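Local coordinates for protein cDNA FLJ56608, highly similar to Homo sapiens chloride channel, calcium activated, family member 1 (CLCA1), mRNA (Homo sapiens, PDB 6PYO) that may help mediate calcium-activated chloride conductance and regulate mucus secretion, and is represented here by its calcium-binding von Willebrand factor type A domain, at residues R7-V12 with Q33-Q38; S107-L112 with A132-V137; G122-V127 with E148-M153. All blocks are in the same frame, centred on the assembly; numbering follows the deposited sequence.

Interaction 1. Residues R7-V12 with Q33-Q38; sequences RIVCLV and QLFLLQ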
loop_
_atom_site.group_PDB
_atom_site.type_symbol
_atom_site.label_atom_id
_atom_site.label_comp_id
_atom_site.label_asym_id
_atom_site.label_seq_id
_atom_site.Cartn_x
_atom_site.Cartn_y
_atom_site.Cartn_z
ATOM N N ARG A 7 1.530 -12.653 -9.083
ATOM C CA ARG A 7 1.133 -11.821 -7.969
ATOM C C ARG A 7 0.775 -10.432 -8.463
ATOM O O ARG A 7 1.442 -9.894 -9.330
ATOM C CB ARG A 7 2.303 -11.724 -6.981
ATOM C CG ARG A 7 2.009 -10.903 -5.716
ATOM C CD ARG A 7 3.230 -10.917 -4.810
ATOM N NE ARG A 7 2.880 -10.782 -3.411
ATOM C CZ ARG A 7 3.774 -10.717 -2.441
ATOM N NH1 ARG A 7 5.061 -10.735 -2.746
ATOM N NH2 ARG A 7 3.404 -10.596 -1.187
ATOM N N ILE A 8 -0.259 -9.844 -7.872
ATOM C CA ILE A 8 -0.626 -8.453 -8.075
ATOM C C ILE A 8 -0.488 -7.751 -6.736
ATOM O O ILE A 8 -1.097 -8.175 -5.763
ATOM C CB ILE A 8 -2.073 -8.288 -8.590
ATOM C CG1 ILE A 8 -2.244 -8.995 -9.933
ATOM C CG2 ILE A 8 -2.395 -6.774 -8.586
ATOM C CD1 ILE A 8 -3.693 -9.216 -10.286
ATOM N N VAL A 9 0.270 -6.669 -6.688
ATOM C CA VAL A 9 0.553 -5.980 -5.437
ATOM C C VAL A 9 0.532 -4.497 -5.711
ATOM O O VAL A 9 1.083 -4.049 -6.712
ATOM C CB VAL A 9 1.933 -6.369 -4.841
ATOM C CG1 VAL A 9 2.055 -5.890 -3.390
ATOM C CG2 VAL A 9 2.132 -7.822 -4.867
ATOM N N CYS A 10 -0.115 -3.746 -4.831
ATOM C CA CYS A 10 -0.096 -2.301 -4.872
ATOM C C CYS A 10 0.427 -1.804 -3.539
ATOM O O CYS A 10 -0.151 -2.105 -2.496
ATOM C CB CYS A 10 -1.481 -1.706 -5.170
ATOM S SG CYS A 10 -1.261 0.026 -5.740
ATOM N N LEU A 11 1.553 -1.114 -3.576
ATOM C CA LEU A 11 2.004 -0.360 -2.426
ATOM C C LEU A 11 1.087 0.839 -2.243
ATOM O O LEU A 11 0.818 1.590 -3.196
ATOM C CB LEU A 11 3.444 0.111 -2.628
ATOM C CG LEU A 11 4.568 -0.790 -2.217
ATOM C CD1 LEU A 11 4.242 -2.182 -2.801
ATOM C CD2 LEU A 11 5.917 -0.298 -2.674
ATOM N N VAL A 12 0.606 1.019 -1.026
ATOM C CA VAL A 12 -0.205 2.168 -0.651
ATOM C C VAL A 12 0.513 2.843 0.508
ATOM O O VAL A 12 0.659 2.262 1.597
ATOM C CB VAL A 12 -1.637 1.765 -0.299
ATOM C CG1 VAL A 12 -2.442 2.996 0.054
ATOM C CG2 VAL A 12 -2.260 1.066 -1.502
ATOM N N GLN A 33 11.718 0.011 0.201
ATOM C CA GLN A 33 12.907 -0.352 -0.557
ATOM C C GLN A 33 13.206 -1.828 -0.426
ATOM O O GLN A 33 13.498 -2.488 -1.417
ATOM C CB GLN A 33 14.119 0.454 -0.116
ATOM C CG GLN A 33 14.235 1.771 -0.861
ATOM C CD GLN A 33 15.573 2.431 -0.667
ATOM O OE1 GLN A 33 16.616 1.783 -0.782
ATOM N NE2 GLN A 33 15.555 3.735 -0.368
ATOM N N LEU A 34 13.136 -2.364 0.789
ATOM C CA LEU A 34 13.298 -3.792 0.972
ATOM C C LEU A 34 12.305 -4.572 0.135
ATOM O O LEU A 34 12.674 -5.516 -0.587
ATOM C CB LEU A 34 13.127 -4.152 2.439
ATOM C CG LEU A 34 13.575 -5.559 2.779
ATOM C CD1 LEU A 34 15.104 -5.537 2.841
ATOM C CD2 LEU A 34 12.962 -6.032 4.062
ATOM N N PHE A 35 11.029 -4.205 0.218
ATOM C CA PHE A 35 10.043 -4.922 -0.572
ATOM C C PHE A 35 10.362 -4.861 -2.054
ATOM O O PHE A 35 10.325 -5.886 -2.747
ATOM C CB PHE A 35 8.661 -4.376 -0.329
ATOM C CG PHE A 35 7.602 -5.157 -0.997
ATOM C CD1 PHE A 35 7.243 -6.427 -0.527
ATOM C CD2 PHE A 35 6.935 -4.632 -2.074
ATOM C CE1 PHE A 35 6.250 -7.147 -1.136
ATOM C CE2 PHE A 35 5.931 -5.350 -2.687
ATOM C CZ PHE A 35 5.595 -6.605 -2.229
ATOM N N LEU A 36 10.644 -3.658 -2.562
ATOM C CA LEU A 36 10.793 -3.461 -4.006
ATOM C C LEU A 36 12.097 -4.042 -4.537
ATOM O O LEU A 36 12.121 -4.643 -5.613
ATOM C CB LEU A 36 10.711 -1.965 -4.343
ATOM C CG LEU A 36 9.345 -1.320 -4.140
ATOM C CD1 LEU A 36 9.381 0.181 -4.375
ATOM C CD2 LEU A 36 8.356 -1.991 -5.099
ATOM N N LEU A 37 13.191 -3.869 -3.819
ATOM C CA LEU A 37 14.494 -4.275 -4.310
ATOM C C LEU A 37 14.836 -5.725 -3.992
ATOM O O LEU A 37 15.648 -6.311 -4.709
ATOM C CB LEU A 37 15.574 -3.371 -3.730
ATOM C CG LEU A 37 15.407 -1.869 -3.991
ATOM C CD1 LEU A 37 16.616 -1.068 -3.491
ATOM C CD2 LEU A 37 15.180 -1.523 -5.452
ATOM N N GLN A 38 14.211 -6.340 -2.983
ATOM C CA GLN A 38 14.613 -7.684 -2.599
ATOM C C GLN A 38 13.460 -8.668 -2.504
ATOM O O GLN A 38 13.612 -9.822 -2.902
ATOM C CB GLN A 38 15.379 -7.637 -1.260
ATOM C CG GLN A 38 16.890 -7.547 -1.432
ATOM C CD GLN A 38 17.575 -6.793 -0.312
ATOM O OE1 GLN A 38 17.607 -5.563 -0.311
ATOM N NE2 GLN A 38 18.138 -7.525 0.644
#

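Interaction 2. Residues S107-L112 with A132-V137; sequences SEIVLL and AIIHTV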
loop_
_atom_site.group_PDB
_atom_site.type_symbol
_atom_site.label_atom_id
_atom_site.label_comp_id
_atom_site.label_asym_id
_atom_site.label_seq_id
_atom_site.Cartn_x
_atom_site.Cartn_y
_atom_site.Cartn_z
ATOM N N SER A 107 -5.643 -10.125 -5.226
ATOM C CA SER A 107 -4.573 -9.140 -5.263
ATOM C C SER A 107 -4.213 -8.701 -3.844
ATOM O O SER A 107 -4.962 -8.913 -2.892
ATOM C CB SER A 107 -4.976 -7.936 -6.124
ATOM O OG SER A 107 -5.922 -7.121 -5.456
ATOM N N GLU A 108 -3.021 -8.134 -3.705
ATOM C CA GLU A 108 -2.501 -7.679 -2.433
ATOM C C GLU A 108 -2.272 -6.161 -2.411
ATOM O O GLU A 108 -1.826 -5.569 -3.402
ATOM C CB GLU A 108 -1.206 -8.396 -2.137
ATOM C CG GLU A 108 -1.359 -9.950 -1.963
ATOM C CD GLU A 108 -0.026 -10.653 -1.929
ATOM O OE1 GLU A 108 0.636 -10.636 -0.862
ATOM O OE2 GLU A 108 0.403 -11.187 -2.992
ATOM N N ILE A 109 -2.585 -5.547 -1.270
ATOM C CA ILE A 109 -2.186 -4.181 -0.922
ATOM C C ILE A 109 -1.167 -4.269 0.220
ATOM O O ILE A 109 -1.347 -5.042 1.170
ATOM C CB ILE A 109 -3.404 -3.342 -0.521
ATOM C CG1 ILE A 109 -4.146 -2.814 -1.754
ATOM C CG2 ILE A 109 -2.957 -2.205 0.361
ATOM C CD1 ILE A 109 -4.619 -3.855 -2.683
ATOM N N VAL A 110 -0.056 -3.560 0.085
ATOM C CA VAL A 110 0.886 -3.363 1.183
ATOM C C VAL A 110 0.642 -1.925 1.660
ATOM O O VAL A 110 1.033 -0.961 0.986
ATOM C CB VAL A 110 2.342 -3.600 0.762
ATOM C CG1 VAL A 110 3.284 -3.352 1.935
ATOM C CG2 VAL A 110 2.520 -5.075 0.255
ATOM N N LEU A 111 -0.007 -1.789 2.809
ATOM C CA LEU A 111 -0.394 -0.500 3.390
ATOM C C LEU A 111 0.633 -0.097 4.436
ATOM O O LEU A 111 0.707 -0.703 5.516
ATOM C CB LEU A 111 -1.784 -0.591 4.009
ATOM C CG LEU A 111 -2.353 0.689 4.641
ATOM C CD1 LEU A 111 -2.225 1.860 3.662
ATOM C CD2 LEU A 111 -3.800 0.435 5.018
ATOM N N LEU A 112 1.444 0.909 4.116
ATOM C CA LEU A 112 2.480 1.377 5.025
ATOM C C LEU A 112 1.973 2.713 5.596
ATOM O O LEU A 112 1.806 3.703 4.855
ATOM C CB LEU A 112 3.836 1.512 4.323
ATOM C CG LEU A 112 4.388 0.240 3.623
ATOM C CD1 LEU A 112 5.763 0.430 3.015
ATOM C CD2 LEU A 112 4.457 -0.931 4.563
ATOM N N ALA A 132 -9.402 -8.216 -2.158
ATOM C CA ALA A 132 -7.989 -7.955 -1.976
ATOM C C ALA A 132 -7.552 -8.395 -0.585
ATOM O O ALA A 132 -8.353 -8.534 0.337
ATOM C CB ALA A 132 -7.672 -6.468 -2.186
ATOM N N ILE A 133 -6.257 -8.643 -0.469
ATOM C CA ILE A 133 -5.577 -9.003 0.772
ATOM C C ILE A 133 -4.832 -7.763 1.206
ATOM O O ILE A 133 -3.949 -7.303 0.477
ATOM C CB ILE A 133 -4.583 -10.151 0.531
ATOM C CG1 ILE A 133 -5.287 -11.408 0.018
ATOM C CG2 ILE A 133 -3.760 -10.515 1.751
ATOM C CD1 ILE A 133 -4.380 -12.233 -0.981
ATOM N N ILE A 134 -5.164 -7.200 2.361
ATOM C CA ILE A 134 -4.491 -5.996 2.825
ATOM C C ILE A 134 -3.478 -6.363 3.914
ATOM O O ILE A 134 -3.848 -6.751 5.025
ATOM C CB ILE A 134 -5.493 -4.947 3.323
ATOM C CG1 ILE A 134 -6.495 -4.581 2.225
ATOM C CG2 ILE A 134 -4.765 -3.689 3.705
ATOM C CD1 ILE A 134 -7.802 -4.041 2.741
ATOM N N HIS A 135 -2.191 -6.245 3.590
ATOM C CA HIS A 135 -1.105 -6.279 4.562
ATOM C C HIS A 135 -0.919 -4.865 5.096
ATOM O O HIS A 135 -0.907 -3.902 4.320
ATOM C CB HIS A 135 0.184 -6.753 3.902
ATOM C CG HIS A 135 0.029 -8.007 3.097
ATOM N ND1 HIS A 135 -0.254 -9.230 3.673
ATOM C CD2 HIS A 135 0.177 -8.244 1.771
ATOM C CE1 HIS A 135 -0.308 -10.158 2.732
ATOM N NE2 HIS A 135 -0.096 -9.576 1.563
ATOM N N THR A 136 -0.790 -4.737 6.409
ATOM C CA THR A 136 -0.596 -3.445 7.058
ATOM C C THR A 136 0.722 -3.467 7.818
ATOM O O THR A 136 1.048 -4.452 8.487
ATOM C CB THR A 136 -1.775 -3.104 7.991
ATOM O OG1 THR A 136 -1.917 -4.110 9.009
ATOM C CG2 THR A 136 -3.070 -3.023 7.214
ATOM N N VAL A 137 1.502 -2.409 7.652
ATOM C CA VAL A 137 2.682 -2.136 8.454
ATOM C C VAL A 137 2.399 -0.825 9.188
ATOM O O VAL A 137 2.269 0.248 8.564
ATOM C CB VAL A 137 3.959 -2.053 7.618
ATOM C CG1 VAL A 137 5.178 -2.046 8.537
ATOM C CG2 VAL A 137 4.061 -3.233 6.658
#

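Interaction 3. Residues G122-V127 with E148-M153; sequences GCFNEV and EELSKM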
loop_
_atom_site.group_PDB
_atom_site.type_symbol
_atom_site.label_atom_id
_atom_site.label_comp_id
_atom_site.label_asym_id
_atom_site.label_seq_id
_atom_site.Cartn_x
_atom_site.Cartn_y
_atom_site.Cartn_z
ATOM N N GLY A 122 -15.041 3.687 6.678
ATOM C CA GLY A 122 -15.764 4.148 5.515
ATOM C C GLY A 122 -15.489 3.374 4.246
ATOM O O GLY A 122 -16.242 3.527 3.277
ATOM N N CYS A 123 -14.424 2.564 4.198
ATOM C CA CYS A 123 -14.210 1.740 3.010
ATOM C C CYS A 123 -14.348 0.245 3.286
ATOM O O CYS A 123 -14.178 -0.558 2.358
ATOM C CB CYS A 123 -12.841 2.038 2.366
ATOM S SG CYS A 123 -11.383 2.151 3.468
ATOM N N PHE A 124 -14.672 -0.143 4.522
ATOM C CA PHE A 124 -14.836 -1.555 4.862
ATOM C C PHE A 124 -15.603 -2.336 3.792
ATOM O O PHE A 124 -15.104 -3.324 3.231
ATOM C CB PHE A 124 -15.530 -1.639 6.221
ATOM C CG PHE A 124 -14.600 -1.532 7.393
ATOM C CD1 PHE A 124 -13.232 -1.437 7.215
ATOM C CD2 PHE A 124 -15.096 -1.547 8.684
ATOM C CE1 PHE A 124 -12.373 -1.360 8.302
ATOM C CE2 PHE A 124 -14.248 -1.469 9.766
ATOM C CZ PHE A 124 -12.885 -1.378 9.579
ATOM N N ASN A 125 -16.813 -1.885 3.481
ATOM C CA ASN A 125 -17.610 -2.533 2.445
ATOM C C ASN A 125 -16.802 -2.733 1.163
ATOM O O ASN A 125 -16.640 -3.859 0.682
ATOM C CB ASN A 125 -18.877 -1.707 2.172
ATOM C CG ASN A 125 -19.779 -2.345 1.126
ATOM O OD1 ASN A 125 -20.325 -3.433 1.343
ATOM N ND2 ASN A 125 -19.945 -1.668 -0.015
ATOM N N GLU A 126 -16.286 -1.641 0.597
ATOM C CA GLU A 126 -15.545 -1.736 -0.657
ATOM C C GLU A 126 -14.395 -2.720 -0.527
ATOM O O GLU A 126 -14.134 -3.523 -1.439
ATOM C CB GLU A 126 -15.013 -0.356 -1.064
ATOM C CG GLU A 126 -16.050 0.672 -1.401
ATOM C CD GLU A 126 -15.515 2.092 -1.260
ATOM O OE1 GLU A 126 -15.538 2.636 -0.136
ATOM O OE2 GLU A 126 -15.057 2.658 -2.270
ATOM N N VAL A 127 -13.719 -2.681 0.622
ATOM C CA VAL A 127 -12.590 -3.567 0.862
ATOM C C VAL A 127 -13.060 -5.016 0.884
ATOM O O VAL A 127 -12.495 -5.882 0.188
ATOM C CB VAL A 127 -11.881 -3.175 2.167
ATOM C CG1 VAL A 127 -11.117 -4.336 2.717
ATOM C CG2 VAL A 127 -10.974 -1.969 1.900
ATOM N N GLU A 148 -5.546 -2.692 11.910
ATOM C CA GLU A 148 -5.580 -4.125 12.185
ATOM C C GLU A 148 -6.801 -4.758 11.541
ATOM O O GLU A 148 -6.697 -5.787 10.872
ATOM C CB GLU A 148 -5.578 -4.393 13.697
ATOM C CG GLU A 148 -5.916 -5.857 14.078
ATOM C CD GLU A 148 -5.982 -6.118 15.598
ATOM O OE1 GLU A 148 -4.915 -6.359 16.219
ATOM O OE2 GLU A 148 -7.103 -6.089 16.168
ATOM N N GLU A 149 -7.975 -4.163 11.734
ATOM C CA GLU A 149 -9.161 -4.816 11.186
ATOM C C GLU A 149 -9.118 -4.908 9.666
ATOM O O GLU A 149 -9.678 -5.848 9.089
ATOM C CB GLU A 149 -10.437 -4.109 11.647
ATOM C CG GLU A 149 -10.739 -4.306 13.161
ATOM C CD GLU A 149 -10.830 -5.772 13.597
ATOM O OE1 GLU A 149 -11.585 -6.542 12.962
ATOM O OE2 GLU A 149 -10.141 -6.152 14.576
ATOM N N LEU A 150 -8.478 -3.948 8.990
ATOM C CA LEU A 150 -8.275 -4.091 7.553
ATOM C C LEU A 150 -7.566 -5.401 7.241
ATOM O O LEU A 150 -7.964 -6.138 6.331
ATOM C CB LEU A 150 -7.452 -2.926 6.998
ATOM C CG LEU A 150 -8.162 -1.602 6.787
ATOM C CD1 LEU A 150 -7.155 -0.539 6.325
ATOM C CD2 LEU A 150 -9.288 -1.722 5.779
ATOM N N SER A 151 -6.477 -5.681 7.970
ATOM C CA SER A 151 -5.785 -6.949 7.769
ATOM C C SER A 151 -6.661 -8.156 8.144
ATOM O O SER A 151 -6.801 -9.119 7.368
ATOM C CB SER A 151 -4.495 -6.981 8.588
ATOM O OG SER A 151 -3.541 -6.099 8.049
ATOM N N LYS A 152 -7.225 -8.145 9.349
ATOM C CA LYS A 152 -7.960 -9.310 9.829
ATOM C C LYS A 152 -9.084 -9.703 8.882
ATOM O O LYS A 152 -9.315 -10.895 8.647
ATOM C CB LYS A 152 -8.509 -9.044 11.229
ATOM C CG LYS A 152 -7.448 -9.171 12.298
ATOM C CD LYS A 152 -8.036 -9.147 13.701
ATOM C CE LYS A 152 -7.218 -10.048 14.638
ATOM N NZ LYS A 152 -5.744 -9.827 14.499
ATOM N N MET A 153 -9.774 -8.735 8.305
ATOM C CA MET A 153 -10.943 -9.075 7.501
ATOM C C MET A 153 -10.603 -9.460 6.068
ATOM O O MET A 153 -11.516 -9.782 5.292
ATOM C CB MET A 153 -11.911 -7.908 7.460
ATOM C CG MET A 153 -11.356 -6.716 6.672
ATOM S SD MET A 153 -12.093 -5.117 7.074
ATOM C CE MET A 153 -13.510 -5.128 6.021
#

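Interaction 1. Residues R7-V12 with Q33-Q38
F35 meets V9 and L11 where helix 24-39 lies against strand 8-14, a packing that belongs to the first beta-alpha-beta unit (strand 8-14, helix 24-39, strand 45-51) of the Rossmann-like von Willebrand factor A fold. The two segments run roughly antiparallel, at 148°, with their axes 11.3 Å apart, a gap bridged wholly by side chains. CG of F35 stands anti to its backbone N (chi1 -174°), which carries the ring off the helix toward the strand. There the alternate residues R7, V9 and L11 receive it in turn. V9 comes from the opposite direction and places its CG1 3.8 Å from CZ of F35. L11 slides past the ring, its CD1 lying 3.6 Å from F35 CE2; V9 CG1 and L11 CD1 both approach obliquely. The forked end of L11 serves two partners: while CD1 takes the phenyl, CD2 meets the tip of L36, with 3.8 Å to its CD2. The L36 side chain leaves the helix beside the contact, but its end comes nearer, and it also packs on L73 and M48. On the other face of the strand, C10 and V12 pack on A94 of helix 87-99, so the strand is sandwiched between helices. Just before the strand, the extended R7 chain brings its guanidinium beside the ring, the two planes 69° apart. Salt bridges from NE to E108 and from NH1 to E41 anchor this group from outside the contact and limit its freedom to turn. F35 CZ sits over one guanidinium face, with NH1 of R7 4.1 Å from CE1 of F35.

Interaction 2. Residues S107-L112 with A132-V137
The H135 imidazole presents its edge to the E108 carboxylate, and the two planes are 76° apart. Its NE2 donates to OE1 of E108 over 2.7 Å, 13° from the ring plane, using the anti lone pair of that oxygen. ND1 is hydrogen-bonded to L157 N, so both ring nitrogens are held and the ring's rotation is fixed. V110 CG2 and the I109 carbonyl approach the imidazole obliquely. OE2 of E108 is held in a salt bridge by NE of R7, so the carboxylate links histidine and arginine. Beneath these groups the strands run parallel, 19° apart, in register from E108 with I133 to L112 with V137. The backbone bonds alternate in the parallel pattern, as in I109 N to I133 O (2.8 Å) and H135 N to I109 O (2.8 Å). On the face opposite H135, I109 and I134 lie side by side, with 4.1 Å between their CG2 atoms. I109 CD1 also reaches A132 CB at 4.0 Å. This pairing closes the right-handed crossover through helix 124-130 and lies within the central sheet, between strands 8-14 and 158-159. I109 and L111 pack on helix 87-99, while L111, I134 and T136 rest against helix 145-152.

Interaction 3. Residues G122-V127 with E148-M153
M153 and F124 form a Met-aromatic contact that joins helix 124-130 to residues 148-153 in the von Willebrand factor A domain. The sulfur SD of M153 lies 4.3 Å from the F124 ring centroid and 28° off the ring normal, an oblique approach, with the two side chains crossing at about a right angle. SD is closest to CD1 of F124, at 3.9 Å. Beyond it the terminal methyl continues toward helix 124-130: the M153 chain bends at chi3 (-85°), which carries CE to within 3.7 Å of the F124 carbonyl oxygen. A second partner comes in at the ring's edge, where L150 CD2 sits near the ring plane and 4.0 Å from CE1 of F124. At the far end of the phenyl, CB of E149 lies 4.2 Å from F124 CZ, though the glutamate's carboxylate leads away from the contact. V127, one turn on from F124, completes this shell, its CG2 4.2 Å from L150 CD2 and its CG1 equally far from M153 CE. An alanine in place of F124 would probably open a gap between the helices, leaving the M153 sulfur without its aromatic partner and the L150 methyl without the ring edge.

The next shell ties both segments to their surroundings. V127 N hydrogen-bonds to the C123 carbonyl, while C123 itself is joined by a disulfide to C88, tethering this turn to helix 87-99. On the partner helix, M153 N hydrogen-bonds to E149 O, and S151 OG is tied to I134 O and T136 OG1. The pair therefore flanks one side of the sheet: V127 and L150 both pack on I134 of strand 133-138, and on the side of helix 87-99 V127 meets F95 and L150 meets L91.

Overall arrangement
Starting at the N terminus, interaction 1 closes the first loop, bringing helix 24-39 back onto strand 8-14, and it is complete before the others begin. Interactions 2 and 3 cross, since their segments alternate along the chain: strand 108-113, helix 124-130, strand 133-138, helix 145-152. Interaction 2 closes the strand pair around the first of these helices, and interaction 3 clasps the two helices together. Interactions 1 and 2 share the central sheet, strands 8-14 and 108-113 being neighbours in it. Interactions 2 and 3 meet where side chains of the sheet pack under the helices. Interactions 1 and 3, centred about 20 Å apart, do not touch and lie on opposite sides of the chain's centre.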